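Local coordinates for protein putative PLP-dependent aminotransferase (Bacillus cereus ATCC 10987, PDB 3JU7) that is probably a pyridoxal phosphate-dependent transaminase of the DegT/DnrJ/EryC1/StrS family, carrying its cofactor on a lysine, with its natural substrate not established, at residues F139-N144 against Q281-V286; P135-G140 against V160-G165; V286-M291 against L350-G355. One frame throughout, in Å; residues are numbered along the deposited sequence.

Interaction 1 of 3, residues F139-N144 against Q281-V286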
ATOM      1  N   PHE A 139       0.633 -19.728  11.676  1.00 21.81           N
ATOM      2  CA  PHE A 139      -0.361 -20.498  10.909  1.00 21.61           C
ATOM      3  C   PHE A 139      -1.814 -20.267  11.358  1.00 21.90           C
ATOM      4  O   PHE A 139      -2.642 -21.173  11.323  1.00 21.64           O
ATOM      5  CB  PHE A 139       0.006 -21.978  10.887  1.00 20.33           C
ATOM      6  CG  PHE A 139       1.444 -22.282  10.389  1.00 24.16           C
ATOM      7  CD1 PHE A 139       1.993 -21.624   9.319  1.00 18.80           C
ATOM      8  CD2 PHE A 139       2.180 -23.300  10.964  1.00 24.70           C
ATOM      9  CE1 PHE A 139       3.262 -21.938   8.851  1.00 30.18           C
ATOM     10  CE2 PHE A 139       3.430 -23.623  10.504  1.00 27.98           C
ATOM     11  CZ  PHE A 139       3.976 -22.936   9.443  1.00 26.74           C
ATOM     12  N   GLY A 140      -2.118 -19.039  11.762  1.00 21.70           N
ATOM     13  CA  GLY A 140      -3.511 -18.641  12.071  1.00 21.53           C
ATOM     14  C   GLY A 140      -4.011 -19.311  13.334  1.00 22.25           C
ATOM     15  O   GLY A 140      -5.147 -19.707  13.441  1.00 26.41           O
ATOM     16  N   SER A 141      -3.150 -19.417  14.326  1.00 24.43           N
ATOM     17  CA  SER A 141      -3.453 -20.215  15.488  1.00 24.50           C
ATOM     18  C   SER A 141      -3.595 -19.337  16.701  1.00 23.99           C
ATOM     19  O   SER A 141      -3.350 -18.114  16.659  1.00 23.78           O
ATOM     20  CB  SER A 141      -2.342 -21.251  15.696  1.00 25.31           C
ATOM     21  OG  SER A 141      -1.129 -20.614  16.001  1.00 27.56           O
ATOM     22  N   TRP A 142      -3.975 -19.974  17.793  1.00 23.50           N
ATOM     23  CA  TRP A 142      -4.265 -19.264  19.003  1.00 23.97           C
ATOM     24  C   TRP A 142      -3.041 -19.150  19.887  1.00 22.65           C
ATOM     25  O   TRP A 142      -2.867 -19.912  20.827  1.00 22.96           O
ATOM     26  CB  TRP A 142      -5.384 -19.978  19.717  1.00 24.07           C
ATOM     27  CG  TRP A 142      -6.036 -19.193  20.741  1.00 26.99           C
ATOM     28  CD1 TRP A 142      -5.747 -19.178  22.071  1.00 24.62           C
ATOM     29  CD2 TRP A 142      -7.165 -18.338  20.551  1.00 28.45           C
ATOM     30  NE1 TRP A 142      -6.625 -18.359  22.720  1.00 26.20           N
ATOM     31  CE2 TRP A 142      -7.503 -17.820  21.818  1.00 25.30           C
ATOM     32  CE3 TRP A 142      -7.927 -17.966  19.433  1.00 21.91           C
ATOM     33  CZ2 TRP A 142      -8.551 -16.920  22.003  1.00 24.27           C
ATOM     34  CZ3 TRP A 142      -8.966 -17.074  19.605  1.00 23.61           C
ATOM     35  CH2 TRP A 142      -9.274 -16.549  20.891  1.00 20.89           C
HETATM   36  N   MSE A 143      -2.185 -18.193  19.548  1.00 24.53           N
HETATM   37  CA  MSE A 143      -1.017 -17.843  20.366  1.00 23.20           C
HETATM   38  C   MSE A 143      -1.501 -16.936  21.466  1.00 24.58           C
HETATM   39  O   MSE A 143      -1.910 -15.797  21.221  1.00 24.92           O
HETATM   40  CB  MSE A 143       0.022 -17.124  19.539  1.00 23.27           C
HETATM   41  CG  MSE A 143       1.249 -16.710  20.324  1.00 22.56           C
HETATM   42 SE   MSE A 143       2.458 -15.750  19.181  0.75 18.93          SE
HETATM   43  CE  MSE A 143       1.488 -14.057  18.986  1.00 21.71           C
ATOM     44  N   ASN A 144      -1.473 -17.446  22.689  1.00 26.23           N
ATOM     45  CA  ASN A 144      -2.008 -16.730  23.816  1.00 26.56           C
ATOM     46  C   ASN A 144      -1.238 -15.438  24.031  1.00 26.14           C
ATOM     47  O   ASN A 144      -0.022 -15.436  23.907  1.00 26.83           O
ATOM     48  CB  ASN A 144      -1.929 -17.585  25.074  1.00 29.05           C
ATOM     49  CG  ASN A 144      -2.872 -17.098  26.144  1.00 39.20           C
ATOM     50  OD1 ASN A 144      -2.588 -16.113  26.863  1.00 40.95           O
ATOM     51  ND2 ASN A 144      -4.030 -17.778  26.253  1.00 47.63           N
ATOM     52  N   GLN A 281       0.583 -28.957  14.626  1.00 23.49           N
ATOM     53  CA  GLN A 281       0.910 -27.883  15.577  1.00 24.34           C
ATOM     54  C   GLN A 281       0.205 -28.093  16.921  1.00 23.12           C
ATOM     55  O   GLN A 281      -0.955 -28.475  16.960  1.00 24.17           O
ATOM     56  CB  GLN A 281       0.510 -26.542  14.967  1.00 24.63           C
ATOM     57  CG  GLN A 281       0.871 -25.287  15.762  1.00 27.19           C
ATOM     58  CD  GLN A 281       0.520 -24.019  14.960  1.00 25.02           C
ATOM     59  OE1 GLN A 281      -0.333 -24.070  14.080  1.00 22.58           O
ATOM     60  NE2 GLN A 281       1.172 -22.904  15.259  1.00 23.45           N
ATOM     61  N   LYS A 282       0.893 -27.843  18.021  1.00 23.61           N
ATOM     62  CA  LYS A 282       0.253 -27.910  19.321  1.00 24.77           C
ATOM     63  C   LYS A 282      -0.420 -26.558  19.562  1.00 26.71           C
ATOM     64  O   LYS A 282       0.244 -25.569  19.903  1.00 31.01           O
ATOM     65  CB  LYS A 282       1.259 -28.244  20.416  1.00 22.43           C
ATOM     66  N   THR A 283      -1.728 -26.492  19.345  1.00 25.37           N
ATOM     67  CA  THR A 283      -2.470 -25.246  19.570  1.00 26.02           C
ATOM     68  C   THR A 283      -3.942 -25.507  19.894  1.00 25.78           C
ATOM     69  O   THR A 283      -4.484 -26.531  19.512  1.00 23.22           O
ATOM     70  CB  THR A 283      -2.305 -24.249  18.352  1.00 26.56           C
ATOM     71  OG1 THR A 283      -2.916 -22.993  18.669  1.00 28.33           O
ATOM     72  CG2 THR A 283      -2.886 -24.800  17.050  1.00 25.91           C
ATOM     73  N   GLU A 284      -4.589 -24.584  20.603  1.00 26.82           N
ATOM     74  CA  GLU A 284      -5.991 -24.780  21.008  1.00 28.77           C
ATOM     75  C   GLU A 284      -6.981 -24.572  19.856  1.00 26.96           C
ATOM     76  O   GLU A 284      -8.042 -25.150  19.847  1.00 28.54           O
ATOM     77  CB  GLU A 284      -6.393 -23.802  22.110  1.00 30.96           C
ATOM     78  CG  GLU A 284      -5.594 -23.830  23.395  1.00 41.04           C
ATOM     79  CD  GLU A 284      -6.134 -22.803  24.404  1.00 52.63           C
ATOM     80  OE1 GLU A 284      -7.344 -22.882  24.733  1.00 50.26           O
ATOM     81  OE2 GLU A 284      -5.363 -21.912  24.849  1.00 61.18           O
ATOM     82  N   ALA A 285      -6.643 -23.710  18.910  1.00 26.14           N
ATOM     83  CA  ALA A 285      -7.564 -23.348  17.856  1.00 25.22           C
ATOM     84  C   ALA A 285      -6.756 -22.819  16.687  1.00 26.13           C
ATOM     85  O   ALA A 285      -5.712 -22.200  16.881  1.00 27.40           O
ATOM     86  CB  ALA A 285      -8.552 -22.285  18.357  1.00 22.38           C
ATOM     87  N   VAL A 286      -7.213 -23.098  15.477  1.00 25.70           N
ATOM     88  CA  VAL A 286      -6.508 -22.662  14.299  1.00 27.78           C
ATOM     89  C   VAL A 286      -7.517 -22.461  13.190  1.00 27.63           C
ATOM     90  O   VAL A 286      -8.491 -23.164  13.131  1.00 28.68           O
ATOM     91  CB  VAL A 286      -5.403 -23.690  13.875  1.00 28.94           C
ATOM     92  CG1 VAL A 286      -6.025 -25.026  13.562  1.00 30.04           C
ATOM     93  CG2 VAL A 286      -4.599 -23.179  12.672  1.00 25.24           C
TER
HETATM   94  O   HOH W   1      -3.113 -22.327  21.879  1.00 31.11           O
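A single water joins Trp142 to Glu284: it donates to Trp142 O at 2.6 Å and accepts from Glu284 N at 3.0 Å. It supplements a sparse direct link between two loop segments. Trp142 N gives a weak hydrogen bond to Ala285 O, 3.0 Å long and bent to 128° at the hydrogen. Ala285 O also receives a CA-H contact from Ser141. Ser141 and Val286 form an isolated beta bridge, and Trp142 is the centre of an inverse gamma turn. With chi1 at 65°, Ser141 OG lies between its own N and carbonyl carbon. It comes within 3.3 Å of Gln281 NE2, while it is hydrogen-bonded with Thr138 O and with Tyr113 OH. The extended Gln281 chain brings NE2 to Asp111 O and Thr138 O, and OE1 to the edge of the Phe139 ring. Packing is tight at the other end, where Val286 CG2 is 3.1 Å from Phe139 O. Trp142 CB rests against Ala285 CB at 4.1 Å. Both residues also touch Asn170 of strand 169-170, and Asn144 caps the backbone N of Glu146 at the start of helix 146-153.

Interaction 2 of 3, residues P135-G140 against V160-G165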
ATOM      1  N   PRO A 135       5.631 -10.647  17.667  1.00 21.77           N
ATOM      2  CA  PRO A 135       5.395 -12.082  17.540  1.00 24.67           C
ATOM      3  C   PRO A 135       4.488 -12.378  16.350  1.00 25.19           C
ATOM      4  O   PRO A 135       3.726 -11.492  15.885  1.00 26.82           O
ATOM      5  CB  PRO A 135       4.703 -12.449  18.863  1.00 24.52           C
ATOM      6  CG  PRO A 135       4.045 -11.207  19.283  1.00 24.54           C
ATOM      7  CD  PRO A 135       4.824 -10.054  18.751  1.00 23.18           C
ATOM      8  N   TYR A 136       4.603 -13.604  15.847  1.00 24.14           N
ATOM      9  CA  TYR A 136       3.706 -14.112  14.795  1.00 22.84           C
ATOM     10  C   TYR A 136       2.814 -15.244  15.318  1.00 22.25           C
ATOM     11  O   TYR A 136       3.300 -16.202  15.887  1.00 20.02           O
ATOM     12  CB  TYR A 136       4.565 -14.573  13.640  1.00 22.81           C
ATOM     13  CG  TYR A 136       3.890 -15.425  12.607  1.00 24.25           C
ATOM     14  CD1 TYR A 136       2.653 -15.098  12.096  1.00 25.98           C
ATOM     15  CD2 TYR A 136       4.535 -16.538  12.090  1.00 20.77           C
ATOM     16  CE1 TYR A 136       2.054 -15.895  11.119  1.00 24.37           C
ATOM     17  CE2 TYR A 136       3.939 -17.332  11.118  1.00 24.12           C
ATOM     18  CZ  TYR A 136       2.703 -17.018  10.639  1.00 25.85           C
ATOM     19  OH  TYR A 136       2.104 -17.846   9.685  1.00 30.79           O
ATOM     20  N   ALA A 137       1.507 -15.128  15.141  1.00 23.05           N
ATOM     21  CA  ALA A 137       0.576 -16.155  15.601  1.00 22.35           C
ATOM     22  C   ALA A 137       0.565 -17.263  14.533  1.00 24.68           C
ATOM     23  O   ALA A 137      -0.381 -17.418  13.738  1.00 25.44           O
ATOM     24  CB  ALA A 137      -0.803 -15.562  15.829  1.00 21.13           C
ATOM     25  N   THR A 138       1.645 -18.031  14.550  1.00 22.19           N
ATOM     26  CA  THR A 138       1.982 -18.989  13.500  1.00 24.22           C
ATOM     27  C   THR A 138       0.805 -19.799  12.995  1.00 23.43           C
ATOM     28  O   THR A 138       0.088 -20.438  13.783  1.00 23.40           O
ATOM     29  CB  THR A 138       3.083 -19.966  14.014  1.00 24.52           C
ATOM     30  OG1 THR A 138       4.151 -19.188  14.538  1.00 21.58           O
ATOM     31  CG2 THR A 138       3.579 -20.914  12.925  1.00 19.16           C
ATOM     32  N   PHE A 139       0.633 -19.728  11.676  1.00 21.81           N
ATOM     33  CA  PHE A 139      -0.361 -20.498  10.909  1.00 21.61           C
ATOM     34  C   PHE A 139      -1.814 -20.267  11.358  1.00 21.90           C
ATOM     35  O   PHE A 139      -2.642 -21.173  11.323  1.00 21.64           O
ATOM     36  CB  PHE A 139       0.006 -21.978  10.887  1.00 20.33           C
ATOM     37  CG  PHE A 139       1.444 -22.282  10.389  1.00 24.16           C
ATOM     38  CD1 PHE A 139       1.993 -21.624   9.319  1.00 18.80           C
ATOM     39  CD2 PHE A 139       2.180 -23.300  10.964  1.00 24.70           C
ATOM     40  CE1 PHE A 139       3.262 -21.938   8.851  1.00 30.18           C
ATOM     41  CE2 PHE A 139       3.430 -23.623  10.504  1.00 27.98           C
ATOM     42  CZ  PHE A 139       3.976 -22.936   9.443  1.00 26.74           C
ATOM     43  N   GLY A 140      -2.118 -19.039  11.762  1.00 21.70           N
ATOM     44  CA  GLY A 140      -3.511 -18.641  12.071  1.00 21.53           C
ATOM     45  C   GLY A 140      -4.011 -19.311  13.334  1.00 22.25           C
ATOM     46  O   GLY A 140      -5.147 -19.707  13.441  1.00 26.41           O
ATOM     47  N   VAL A 160       1.445  -7.634  17.040  1.00 20.62           N
ATOM     48  CA  VAL A 160       1.290  -9.066  16.719  1.00 22.84           C
ATOM     49  C   VAL A 160       0.930  -9.246  15.254  1.00 23.60           C
ATOM     50  O   VAL A 160      -0.093  -8.693  14.794  1.00 24.02           O
ATOM     51  CB  VAL A 160       0.187  -9.698  17.575  1.00 19.79           C
ATOM     52  CG1 VAL A 160      -0.093 -11.147  17.128  1.00 18.12           C
ATOM     53  CG2 VAL A 160       0.550  -9.600  19.070  1.00 23.50           C
ATOM     54  N   ASP A 161       1.804  -9.940  14.516  1.00 23.96           N
ATOM     55  CA  ASP A 161       1.497 -10.395  13.154  1.00 23.33           C
ATOM     56  C   ASP A 161       0.598 -11.638  13.217  1.00 22.69           C
ATOM     57  O   ASP A 161       1.043 -12.741  13.478  1.00 26.41           O
ATOM     58  CB  ASP A 161       2.783 -10.696  12.376  1.00 21.32           C
ATOM     59  CG  ASP A 161       2.536 -11.052  10.913  1.00 26.34           C
ATOM     60  OD1 ASP A 161       1.411 -11.460  10.554  1.00 26.71           O
ATOM     61  OD2 ASP A 161       3.495 -10.966  10.109  1.00 32.35           O
ATOM     62  N   ALA A 162      -0.680 -11.424  12.964  1.00 23.37           N
ATOM     63  CA  ALA A 162      -1.682 -12.463  12.900  1.00 21.78           C
ATOM     64  C   ALA A 162      -2.256 -12.450  11.483  1.00 22.19           C
ATOM     65  O   ALA A 162      -3.455 -12.616  11.297  1.00 23.69           O
ATOM     66  CB  ALA A 162      -2.785 -12.192  13.955  1.00 20.91           C
ATOM     67  N   ALA A 163      -1.387 -12.217  10.498  1.00 22.16           N
ATOM     68  CA  ALA A 163      -1.793 -12.044   9.092  1.00 22.78           C
ATOM     69  C   ALA A 163      -2.806 -13.069   8.624  1.00 22.15           C
ATOM     70  O   ALA A 163      -3.800 -12.704   8.021  1.00 22.24           O
ATOM     71  CB  ALA A 163      -0.563 -12.027   8.149  1.00 21.80           C
ATOM     72  N   PRO A 164      -2.589 -14.364   8.931  1.00 24.13           N
ATOM     73  CA  PRO A 164      -3.559 -15.340   8.431  1.00 23.39           C
ATOM     74  C   PRO A 164      -4.701 -15.748   9.373  1.00 22.82           C
ATOM     75  O   PRO A 164      -5.402 -16.719   9.096  1.00 24.43           O
ATOM     76  CB  PRO A 164      -2.682 -16.552   8.106  1.00 25.32           C
ATOM     77  CG  PRO A 164      -1.476 -16.419   8.925  1.00 24.20           C
ATOM     78  CD  PRO A 164      -1.334 -15.008   9.384  1.00 24.79           C
ATOM     79  N   GLY A 165      -4.912 -15.003  10.445  1.00 22.59           N
ATOM     80  CA  GLY A 165      -5.757 -15.472  11.536  1.00 23.41           C
ATOM     81  C   GLY A 165      -7.052 -14.734  11.717  1.00 25.10           C
ATOM     82  O   GLY A 165      -7.695 -14.940  12.716  1.00 26.43           O
TER
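The C-terminal end of strand 159-161, where the cofactor is met, pairs with the segment that follows strand 130-133, Tyr136 against Asp161. Two backbone hydrogen bonds hold the bridge. Asp161 N donates to Pro135 O at 2.8 Å. Ala137 N donates to Asp161 O at 2.9 Å, with 160° at the hydrogen. The chain runs from strand 130-133 through helix 146-153 to strand 159-161, the order of a beta-alpha-beta crossover. One residue before the bridge, Pro135 CG packs on Val160 CG2 at 3.9 Å, the two side chains crossing at about a right angle.

The side chain of Asp161 swings away from its own N (chi1 -175°), and OD1 accepts from Ala163 N, two residues on, at 2.9 Å. The donor lies nearly in line with the C-O bond, which makes an Asx turn and fixes the carboxylate. OD2 then bonds to Thr91 OG1 and to N1 of the pyridoxal phosphate-lysine at position 191. This matches the aspartate that meets the pyridine nitrogen in fold type I aminotransferases.

The Tyr136 ring meets the second segment with its edge. CD1 is 3.2 Å from Asp161 O, and CE1 is 3.9 Å from Pro164 CD. The Tyr136 hydroxyl accepts from Phe139 N at 3.1 Å, which ties the ring to its own loop. Thr138 CA lies above the rim of one ring face. A type I turn from Ala162 to Gly165 brings Pro164 against the loop, with CG facing both Gly140 N and Tyr136 OH. Gly140, at positive phi, has its CA within 3.9 Å of Gly165 CA; a side chain on Gly140 would press on Pro164 O.

Interaction 3 of 3, residues V286-M291 against L350-G355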
ATOM      1  N   VAL A 286      -7.213 -23.098  15.477  1.00 25.70           N
ATOM      2  CA  VAL A 286      -6.508 -22.662  14.299  1.00 27.78           C
ATOM      3  C   VAL A 286      -7.517 -22.461  13.190  1.00 27.63           C
ATOM      4  O   VAL A 286      -8.491 -23.164  13.131  1.00 28.68           O
ATOM      5  CB  VAL A 286      -5.403 -23.690  13.875  1.00 28.94           C
ATOM      6  CG1 VAL A 286      -6.025 -25.026  13.562  1.00 30.04           C
ATOM      7  CG2 VAL A 286      -4.599 -23.179  12.672  1.00 25.24           C
ATOM      8  N   ILE A 287      -7.294 -21.481  12.331  1.00 28.88           N
ATOM      9  CA  ILE A 287      -8.049 -21.387  11.091  1.00 29.90           C
ATOM     10  C   ILE A 287      -7.009 -21.585   9.980  1.00 31.90           C
ATOM     11  O   ILE A 287      -5.934 -20.979  10.007  1.00 30.69           O
ATOM     12  CB  ILE A 287      -8.807 -20.058  10.967  1.00 30.03           C
ATOM     13  CG1 ILE A 287      -9.642 -20.070   9.711  1.00 36.15           C
ATOM     14  CG2 ILE A 287      -7.869 -18.814  10.937  1.00 21.23           C
ATOM     15  CD1 ILE A 287     -10.481 -18.844   9.606  1.00 46.83           C
ATOM     16  N   GLN A 288      -7.317 -22.449   9.021  1.00 32.46           N
ATOM     17  CA  GLN A 288      -6.278 -22.945   8.119  1.00 33.33           C
ATOM     18  C   GLN A 288      -6.289 -22.465   6.646  1.00 32.27           C
ATOM     19  O   GLN A 288      -7.233 -22.652   5.882  1.00 31.95           O
ATOM     20  CB  GLN A 288      -6.253 -24.455   8.191  1.00 33.67           C
ATOM     21  CG  GLN A 288      -6.063 -24.946   9.616  1.00 36.60           C
ATOM     22  CD  GLN A 288      -5.460 -26.290   9.626  1.00 36.38           C
ATOM     23  OE1 GLN A 288      -5.945 -27.190   8.951  1.00 42.20           O
ATOM     24  NE2 GLN A 288      -4.367 -26.440  10.345  1.00 30.50           N
ATOM     25  N   GLN A 289      -5.179 -21.840   6.301  1.00 32.26           N
ATOM     26  CA  GLN A 289      -4.858 -21.363   4.966  1.00 32.92           C
ATOM     27  C   GLN A 289      -4.385 -22.549   4.116  1.00 31.20           C
ATOM     28  O   GLN A 289      -4.566 -22.583   2.918  1.00 34.28           O
ATOM     29  CB  GLN A 289      -3.713 -20.360   5.120  1.00 32.14           C
ATOM     30  CG  GLN A 289      -3.295 -19.641   3.920  1.00 31.89           C
ATOM     31  CD  GLN A 289      -2.233 -18.624   4.242  1.00 33.97           C
ATOM     32  OE1 GLN A 289      -1.752 -17.934   3.352  1.00 45.36           O
ATOM     33  NE2 GLN A 289      -1.830 -18.547   5.520  1.00 28.43           N
ATOM     34  N   PHE A 290      -3.695 -23.465   4.774  1.00 29.73           N
ATOM     35  CA  PHE A 290      -3.166 -24.711   4.209  1.00 28.37           C
ATOM     36  C   PHE A 290      -2.994 -25.632   5.432  1.00 29.33           C
ATOM     37  O   PHE A 290      -3.335 -25.224   6.549  1.00 30.20           O
ATOM     38  CB  PHE A 290      -1.832 -24.498   3.472  1.00 25.92           C
ATOM     39  CG  PHE A 290      -0.830 -23.650   4.217  1.00 27.37           C
ATOM     40  CD1 PHE A 290      -0.000 -24.213   5.193  1.00 31.78           C
ATOM     41  CD2 PHE A 290      -0.697 -22.287   3.924  1.00 21.44           C
ATOM     42  CE1 PHE A 290       0.955 -23.424   5.875  1.00 31.51           C
ATOM     43  CE2 PHE A 290       0.255 -21.477   4.581  1.00 26.26           C
ATOM     44  CZ  PHE A 290       1.095 -22.036   5.555  1.00 25.05           C
HETATM   45  N   MSE A 291      -2.530 -26.867   5.226  1.00 27.59           N
HETATM   46  CA  MSE A 291      -2.421 -27.829   6.314  1.00 26.88           C
HETATM   47  C   MSE A 291      -0.931 -27.979   6.641  1.00 25.28           C
HETATM   48  O   MSE A 291      -0.178 -28.615   5.896  1.00 25.64           O
HETATM   49  CB  MSE A 291      -3.085 -29.170   5.931  1.00 25.24           C
HETATM   50  CG  MSE A 291      -2.823 -30.316   6.901  1.00 30.59           C
HETATM   51 SE   MSE A 291      -3.263 -29.929   8.735  0.75 21.31          SE
HETATM   52  CE  MSE A 291      -5.132 -29.704   8.464  1.00 22.58           C
ATOM     53  N   LEU A 350       0.575 -28.443   3.190  1.00 24.68           N
ATOM     54  CA  LEU A 350      -0.214 -29.279   2.298  1.00 23.47           C
ATOM     55  C   LEU A 350      -1.412 -28.485   1.821  1.00 25.86           C
ATOM     56  O   LEU A 350      -1.961 -27.658   2.562  1.00 26.39           O
ATOM     57  CB  LEU A 350      -0.646 -30.587   2.949  1.00 21.04           C
ATOM     58  CG  LEU A 350       0.452 -31.527   3.443  1.00 24.04           C
ATOM     59  CD1 LEU A 350      -0.156 -32.720   4.186  1.00 19.86           C
ATOM     60  CD2 LEU A 350       1.317 -32.012   2.295  1.00 16.87           C
ATOM     61  N   PRO A 351      -1.834 -28.734   0.582  1.00 25.44           N
ATOM     62  CA  PRO A 351      -2.899 -27.913   0.075  1.00 26.23           C
ATOM     63  C   PRO A 351      -4.215 -28.091   0.801  1.00 25.51           C
ATOM     64  O   PRO A 351      -4.599 -29.198   1.199  1.00 25.22           O
ATOM     65  CB  PRO A 351      -3.012 -28.321  -1.403  1.00 27.28           C
ATOM     66  CG  PRO A 351      -2.147 -29.461  -1.597  1.00 25.32           C
ATOM     67  CD  PRO A 351      -1.184 -29.525  -0.471  1.00 26.67           C
ATOM     68  N   LEU A 352      -4.895 -26.968   0.934  1.00 24.39           N
ATOM     69  CA  LEU A 352      -6.212 -26.886   1.502  1.00 26.04           C
ATOM     70  C   LEU A 352      -6.833 -25.642   0.887  1.00 26.07           C
ATOM     71  O   LEU A 352      -6.220 -24.609   0.909  1.00 28.00           O
ATOM     72  CB  LEU A 352      -6.120 -26.758   3.016  1.00 26.58           C
ATOM     73  CG  LEU A 352      -7.392 -26.925   3.859  1.00 27.23           C
ATOM     74  CD1 LEU A 352      -7.004 -27.261   5.330  1.00 25.25           C
ATOM     75  CD2 LEU A 352      -8.250 -25.706   3.804  1.00 24.63           C
ATOM     76  N   TRP A 353      -8.004 -25.756   0.269  1.00 25.46           N
ATOM     77  CA  TRP A 353      -8.715 -24.605  -0.290  1.00 23.74           C
ATOM     78  C   TRP A 353     -10.180 -24.954  -0.425  1.00 24.63           C
ATOM     79  O   TRP A 353     -10.528 -26.136  -0.422  1.00 24.35           O
ATOM     80  CB  TRP A 353      -8.175 -24.150  -1.656  1.00 22.92           C
ATOM     81  CG  TRP A 353      -7.460 -25.189  -2.461  1.00 25.58           C
ATOM     82  CD1 TRP A 353      -6.112 -25.393  -2.500  1.00 28.36           C
ATOM     83  CD2 TRP A 353      -8.039 -26.163  -3.336  1.00 23.53           C
ATOM     84  NE1 TRP A 353      -5.814 -26.423  -3.348  1.00 30.28           N
ATOM     85  CE2 TRP A 353      -6.979 -26.919  -3.871  1.00 25.39           C
ATOM     86  CE3 TRP A 353      -9.342 -26.466  -3.718  1.00 30.35           C
ATOM     87  CZ2 TRP A 353      -7.183 -27.947  -4.767  1.00 27.06           C
ATOM     88  CZ3 TRP A 353      -9.550 -27.483  -4.607  1.00 30.93           C
ATOM     89  CH2 TRP A 353      -8.478 -28.220  -5.121  1.00 32.16           C
ATOM     90  N   GLU A 354     -11.015 -23.915  -0.533  1.00 23.34           N
ATOM     91  CA  GLU A 354     -12.455 -24.075  -0.635  1.00 25.56           C
ATOM     92  C   GLU A 354     -12.743 -24.889  -1.871  1.00 25.24           C
ATOM     93  O   GLU A 354     -12.242 -24.583  -2.946  1.00 29.01           O
ATOM     94  CB  GLU A 354     -13.182 -22.722  -0.747  1.00 25.20           C
ATOM     95  CG  GLU A 354     -13.084 -21.816   0.504  1.00 29.40           C
ATOM     96  CD  GLU A 354     -13.767 -20.458   0.288  1.00 31.72           C
ATOM     97  OE1 GLU A 354     -14.918 -20.451  -0.179  1.00 35.40           O
ATOM     98  OE2 GLU A 354     -13.161 -19.397   0.567  1.00 31.49           O
ATOM     99  N   GLY A 355     -13.525 -25.935  -1.709  1.00 23.99           N
ATOM    100  CA  GLY A 355     -13.872 -26.794  -2.814  1.00 23.90           C
ATOM    101  C   GLY A 355     -13.127 -28.083  -2.736  1.00 24.07           C
ATOM    102  O   GLY A 355     -13.518 -29.032  -3.372  1.00 26.56           O
TER
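Met291 and Leu350 face each other as an antiparallel hydrogen-bonded pair, with CA atoms 4.8 Å apart. Met291 N donates to Leu350 O at 2.8 Å. This bond is nearly straight, 173° at the hydrogen, and lies in the carbonyl plane. The return bond from Leu350 N to Met291 O has the same length, but its donor sits above the carbonyl plane, 37° out of it. Met291 is a selenomethionine; its CB lies 4.1 Å from Leu350 CB on the same side of the sheet. The pair joins the start of strand 291-294 to the end of strand 347-350. Helix 250-270 packs against this pair through Tyr264, consistent with the small C-terminal domain of fold type I aminotransferases. Leu352 points across to the other segment. Its branch swings to the side opposite N (chi1 -168°), which takes CD1 to Gln288 CB at 4.1 Å and CD2 to Gln288 O at 3.8 Å. Leu352 CB also rests on Phe290 CA, and Phe290 CB lies 3.3 Å from Leu350 O. Gln288 O is hydrogen-bonded to Arg257 NH1 of helix 250-270, while Leu352 packs on Ile260 of that helix.

Interactions 1 and 2 share Phe139 and Gly140, and their centres are about 9 Å apart. The side chain of Met143 joins them further: its CE lies 3.8 Å from Val160 CG1. Interaction 3 is about 14 Å from interaction 1 and about 15 Å from interaction 2, centre to centre. Val286 belongs to both interactions 1 and 3. Gly140 O probably accepts from Ile287 N at 3.0 Å, so the loop of interaction 2 meets the segment that leads into interaction 3. Phe139 CD1 also packs on Phe290 CZ at 3.9 Å. Of the three, interaction 2 reaches the cofactor directly, through Asp161; Ile287 touches Pro192, next to the cofactor-bearing lysine.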